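Local coordinates for protein exopolyphosphatase (Aquifex aeolicus, PDB 1T6C) that probably hydrolyses phosphoanhydride bonds of polyphosphate or guanosine pentaphosphate, as a calcium-binding member of the Ppx/GppA phosphatase family, at residues A[209-221]-A[290-302]. Sequence-based numbering, arbitrary orientation. Where two conformers were deposited one is given.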
loop_
_atom_site.group_PDB
_atom_site.type_symbol
_atom_site.label_atom_id
_atom_site.label_comp_id
_atom_site.label_asym_id
_atom_site.label_seq_id
_atom_site.Cartn_x
_atom_site.Cartn_y
_atom_site.Cartn_z
ATOM N N ILE A 209 11.722 -11.867 2.836
ATOM C CA ILE A 209 10.727 -10.864 3.192
ATOM C C ILE A 209 10.818 -9.702 2.226
ATOM O O ILE A 209 11.890 -9.156 1.988
ATOM C CB ILE A 209 10.923 -10.374 4.632
ATOM C CG1 ILE A 209 10.666 -11.533 5.605
ATOM C CG2 ILE A 209 9.975 -9.218 4.907
ATOM C CD1 ILE A 209 10.917 -11.190 7.058
ATOM N N VAL A 210 9.664 -9.278 1.704
ATOM C CA VAL A 210 9.593 -8.121 0.840
ATOM C C VAL A 210 8.695 -7.110 1.510
ATOM O O VAL A 210 7.579 -7.451 1.903
ATOM C CB VAL A 210 8.975 -8.463 -0.519
ATOM C CG1 VAL A 210 8.877 -7.250 -1.396
ATOM C CG2 VAL A 210 9.803 -9.526 -1.226
ATOM N N GLY A 211 9.204 -5.894 1.662
ATOM C CA GLY A 211 8.445 -4.825 2.287
ATOM C C GLY A 211 7.882 -3.834 1.273
ATOM O O GLY A 211 8.553 -3.416 0.346
ATOM N N LEU A 212 6.633 -3.457 1.487
ATOM C CA LEU A 212 5.872 -2.492 0.631
ATOM C C LEU A 212 5.261 -1.365 1.419
ATOM O O LEU A 212 4.933 -1.528 2.596
ATOM C CB LEU A 212 4.689 -3.190 -0.081
ATOM C CG LEU A 212 4.933 -4.168 -1.228
ATOM C CD1 LEU A 212 5.959 -5.254 -0.904
ATOM C CD2 LEU A 212 3.655 -4.804 -1.634
ATOM N N GLY A 213 4.996 -0.262 0.704
ATOM C CA GLY A 213 4.265 0.882 1.226
ATOM C C GLY A 213 5.129 2.107 1.373
ATOM O O GLY A 213 6.352 2.074 1.186
ATOM N N GLY A 214 4.473 3.187 1.801
ATOM C CA GLY A 214 5.081 4.496 1.900
ATOM C C GLY A 214 6.170 4.627 2.929
ATOM O O GLY A 214 7.144 5.374 2.747
ATOM N N THR A 215 6.032 3.901 4.031
ATOM C CA THR A 215 7.072 3.921 5.036
ATOM C C THR A 215 8.377 3.321 4.507
ATOM O O THR A 215 9.429 3.949 4.587
ATOM C CB THR A 215 6.628 3.170 6.306
ATOM O OG1 THR A 215 5.445 3.797 6.859
ATOM C CG2 THR A 215 7.736 3.285 7.341
ATOM N N ILE A 216 8.294 2.103 4.003
ATOM C CA ILE A 216 9.516 1.374 3.648
ATOM C C ILE A 216 10.227 1.943 2.404
ATOM O O ILE A 216 11.466 1.939 2.322
ATOM C CB ILE A 216 9.232 -0.141 3.571
ATOM C CG1 ILE A 216 10.533 -0.929 3.767
ATOM C CG2 ILE A 216 8.499 -0.481 2.306
ATOM C CD1 ILE A 216 11.057 -0.925 5.192
ATOM N N THR A 217 9.481 2.491 1.449
ATOM C CA THR A 217 10.121 3.099 0.294
ATOM C C THR A 217 10.767 4.421 0.697
ATOM O O THR A 217 11.815 4.769 0.187
ATOM C CB THR A 217 9.165 3.330 -0.902
ATOM O OG1 THR A 217 7.975 4.023 -0.484
ATOM C CG2 THR A 217 8.692 1.995 -1.479
ATOM N N THR A 218 10.141 5.169 1.599
ATOM C CA THR A 218 10.787 6.372 2.137
ATOM C C THR A 218 12.051 6.016 2.875
ATOM O O THR A 218 13.072 6.665 2.679
ATOM C CB THR A 218 9.839 7.127 3.045
ATOM O OG1 THR A 218 8.702 7.559 2.280
ATOM C CG2 THR A 218 10.501 8.378 3.580
ATOM N N LEU A 219 12.018 4.942 3.672
ATOM C CA LEU A 219 13.217 4.484 4.382
ATOM C C LEU A 219 14.340 4.112 3.431
ATOM O O LEU A 219 15.492 4.508 3.627
ATOM C CB LEU A 219 12.879 3.298 5.289
ATOM C CG LEU A 219 12.662 3.441 6.772
ATOM C CD1 LEU A 219 13.017 2.125 7.419
ATOM C CD2 LEU A 219 13.442 4.563 7.424
ATOM N N ALA A 220 14.003 3.401 2.351
ATOM C CA ALA A 220 14.984 3.042 1.352
ATOM C C ALA A 220 15.583 4.277 0.701
ATOM O O ALA A 220 16.806 4.365 0.537
ATOM C CB ALA A 220 14.374 2.111 0.310
ATOM N N ALA A 221 14.764 5.264 0.350
ATOM C CA ALA A 221 15.273 6.510 -0.217
ATOM C C ALA A 221 16.196 7.219 0.766
ATOM O O ALA A 221 17.214 7.762 0.384
ATOM C CB ALA A 221 14.115 7.431 -0.616
ATOM N N LYS A 290 14.753 -12.645 10.691
ATOM C CA LYS A 290 15.385 -12.380 9.410
ATOM C C LYS A 290 16.205 -11.111 9.483
ATOM O O LYS A 290 15.808 -10.128 10.094
ATOM C CB LYS A 290 14.327 -12.287 8.293
ATOM C CG LYS A 290 13.480 -13.546 8.152
ATOM C CD LYS A 290 14.246 -14.647 7.368
ATOM C CE LYS A 290 14.325 -14.293 5.873
ATOM N NZ LYS A 290 15.712 -14.150 5.332
ATOM N N ASP A 291 17.364 -11.119 8.853
ATOM C CA ASP A 291 18.257 -9.998 9.008
ATOM C C ASP A 291 17.992 -8.868 8.017
ATOM O O ASP A 291 18.580 -7.812 8.142
ATOM C CB ASP A 291 19.698 -10.440 8.863
ATOM C CG ASP A 291 20.184 -11.259 10.047
ATOM O OD1 ASP A 291 19.664 -11.119 11.190
ATOM O OD2 ASP A 291 21.094 -12.079 9.886
ATOM N N CYS A 292 17.158 -9.111 7.013
ATOM C CA CYS A 292 16.905 -8.074 6.005
ATOM C C CYS A 292 15.624 -8.325 5.237
ATOM O O CYS A 292 15.051 -9.424 5.266
ATOM C CB CYS A 292 18.056 -7.962 5.028
ATOM S SG CYS A 292 18.171 -9.350 3.911
ATOM N N LEU A 293 15.204 -7.291 4.525
ATOM C CA LEU A 293 14.109 -7.380 3.601
ATOM C C LEU A 293 14.483 -6.664 2.305
ATOM O O LEU A 293 15.449 -5.896 2.269
ATOM C CB LEU A 293 12.834 -6.792 4.183
ATOM C CG LEU A 293 12.846 -5.325 4.617
ATOM C CD1 LEU A 293 12.780 -4.341 3.437
ATOM C CD2 LEU A 293 11.672 -5.071 5.593
ATOM N N ILE A 294 13.724 -6.943 1.264
ATOM C CA ILE A 294 13.838 -6.301 -0.036
ATOM C C ILE A 294 12.657 -5.350 -0.201
ATOM O O ILE A 294 11.545 -5.698 0.153
ATOM C CB ILE A 294 13.834 -7.376 -1.191
ATOM C CG1 ILE A 294 14.869 -8.463 -0.918
ATOM C CG2 ILE A 294 14.124 -6.726 -2.554
ATOM C CD1 ILE A 294 14.825 -9.630 -1.904
ATOM N N VAL A 295 12.922 -4.167 -0.736
ATOM C CA VAL A 295 11.894 -3.131 -0.915
ATOM C C VAL A 295 11.263 -3.259 -2.283
ATOM O O VAL A 295 11.931 -3.407 -3.284
ATOM C CB VAL A 295 12.506 -1.724 -0.688
ATOM C CG1 VAL A 295 11.472 -0.617 -0.909
ATOM C CG2 VAL A 295 13.090 -1.651 0.735
ATOM N N SER A 296 9.931 -3.169 -2.320
ATOM C CA SER A 296 9.197 -3.061 -3.575
ATOM C C SER A 296 8.520 -1.708 -3.695
ATOM O O SER A 296 7.861 -1.258 -2.767
ATOM C CB SER A 296 8.118 -4.145 -3.654
ATOM O OG SER A 296 7.396 -3.987 -4.862
ATOM N N ASP A 297 8.686 -1.090 -4.851
ATOM C CA ASP A 297 7.921 0.096 -5.233
ATOM C C ASP A 297 6.517 -0.234 -5.729
ATOM O O ASP A 297 5.672 0.645 -5.752
ATOM C CB ASP A 297 8.665 0.911 -6.292
ATOM C CG ASP A 297 7.962 2.194 -6.621
ATOM O OD1 ASP A 297 7.355 2.285 -7.728
ATOM O OD2 ASP A 297 7.931 3.133 -5.810
ATOM N N TRP A 298 6.272 -1.477 -6.127
ATOM C CA TRP A 298 4.974 -1.910 -6.611
ATOM C C TRP A 298 4.145 -2.641 -5.541
ATOM O O TRP A 298 4.684 -3.363 -4.704
ATOM C CB TRP A 298 5.190 -2.856 -7.783
ATOM C CG TRP A 298 5.503 -2.153 -9.085
ATOM C CD1 TRP A 298 5.954 -0.869 -9.253
ATOM C CD2 TRP A 298 5.335 -2.694 -10.394
ATOM N NE1 TRP A 298 6.067 -0.582 -10.596
ATOM C CE2 TRP A 298 5.708 -1.691 -11.315
ATOM C CE3 TRP A 298 4.875 -3.925 -10.890
ATOM C CZ2 TRP A 298 5.644 -1.882 -12.699
ATOM C CZ3 TRP A 298 4.810 -4.111 -12.287
ATOM C CH2 TRP A 298 5.203 -3.102 -13.155
ATOM N N GLY A 299 2.828 -2.466 -5.595
ATOM C CA GLY A 299 1.916 -3.086 -4.666
ATOM C C GLY A 299 0.573 -3.299 -5.336
ATOM O O GLY A 299 0.506 -3.671 -6.518
ATOM N N LEU A 300 -0.500 -3.069 -4.590
ATOM C CA LEU A 300 -1.871 -3.301 -5.068
ATOM C C LEU A 300 -2.149 -2.803 -6.482
ATOM O O LEU A 300 -2.593 -3.579 -7.323
ATOM C CB LEU A 300 -2.888 -2.649 -4.112
ATOM C CG LEU A 300 -4.361 -2.568 -4.560
ATOM C CD1 LEU A 300 -4.941 -3.971 -4.819
ATOM C CD2 LEU A 300 -5.164 -1.821 -3.575
ATOM N N ARG A 301 -1.936 -1.505 -6.733
ATOM C CA ARG A 301 -2.328 -0.920 -7.999
ATOM C C ARG A 301 -1.667 -1.595 -9.191
ATOM O O ARG A 301 -2.264 -1.809 -10.218
ATOM C CB ARG A 301 -1.984 0.551 -8.016
ATOM C CG ARG A 301 -2.855 1.340 -7.125
ATOM C CD ARG A 301 -2.487 2.819 -7.163
ATOM N NE ARG A 301 -2.564 3.373 -5.840
ATOM C CZ ARG A 301 -1.545 3.556 -5.021
ATOM N NH1 ARG A 301 -0.308 3.259 -5.371
ATOM N NH2 ARG A 301 -1.774 4.069 -3.828
ATOM N N GLU A 302 -0.404 -1.938 -9.024
ATOM C CA GLU A 302 0.336 -2.602 -10.089
ATOM C C GLU A 302 0.008 -4.102 -10.131
ATOM O O GLU A 302 0.025 -4.718 -11.193
ATOM C CB GLU A 302 1.831 -2.379 -9.925
ATOM C CG GLU A 302 2.282 -0.919 -9.990
ATOM C CD GLU A 302 2.117 -0.113 -8.702
ATOM O OE1 GLU A 302 1.861 -0.681 -7.607
ATOM O OE2 GLU A 302 2.262 1.146 -8.793
HETATM O O HOH W 1 14.519 -11.338 3.374
HETATM O O HOH W 2 5.651 0.239 -2.081
#
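Ile294 and Gly211 zip two neighbouring strands together, a worked example of how parallel β pairing and helix packing are divided between alternate residues of one strand. Ile294 N donates to Ile209 O, and Gly211 N to Ile294 O at 2.8 Å. Ser296 N then reaches Gly211 O at 3.0 Å in a nearly straight bond (172°). At each end a water takes over the ladder, one joining Ile209 N to Cys292 O, the other Gly213 N to Ser296 O.

On the face bearing Val295, Gly211 leaves room for Leu293 CD2, where a CB would come too close, and helix 214-221 crosses strand 292-296 nearly at right angles. Val295 stands between its side chains: CG2 lies 4.0 Å from both Ile216 CG1 and Ala220 CB, while CG1 meets the Thr217 methyl. Ile216 and Leu293 reach tip to tip, CG1 to CD1 at 4.1 Å; with Ile216 CG1 turned anti to the backbone N (chi1 -157°), that branch passes Val295 as well. Phe281 packs on Ile216 and Leu293, and Leu239 on Ile216 and Val295.

On the face bearing Val210, Leu212 lays CD1 3.7 Å from Ser296 CB and carries CD2 to 3.5 Å from Trp298 O, alongside Gly299 CA. Ser296 OG donates to that same carbonyl, in its plane and on a lone pair, pinning the turn before helix 300-302, whose N-cap Gly299 N is held by Glu302 OE1. An alanine in place of Leu212 would probably open a gap between the Trp298-Gly299 turn, Ser296 CB and Ala126 and Val130 of helix 119-133.

Strands 139-146, 209-212 and 292-296 run parallel within the mixed sheet whose Asp144, Gly146, Ser149 and Glu151 bind calcium; the last two each lead towards a glycine-capped helix, consistent with the actin-like α/β fold.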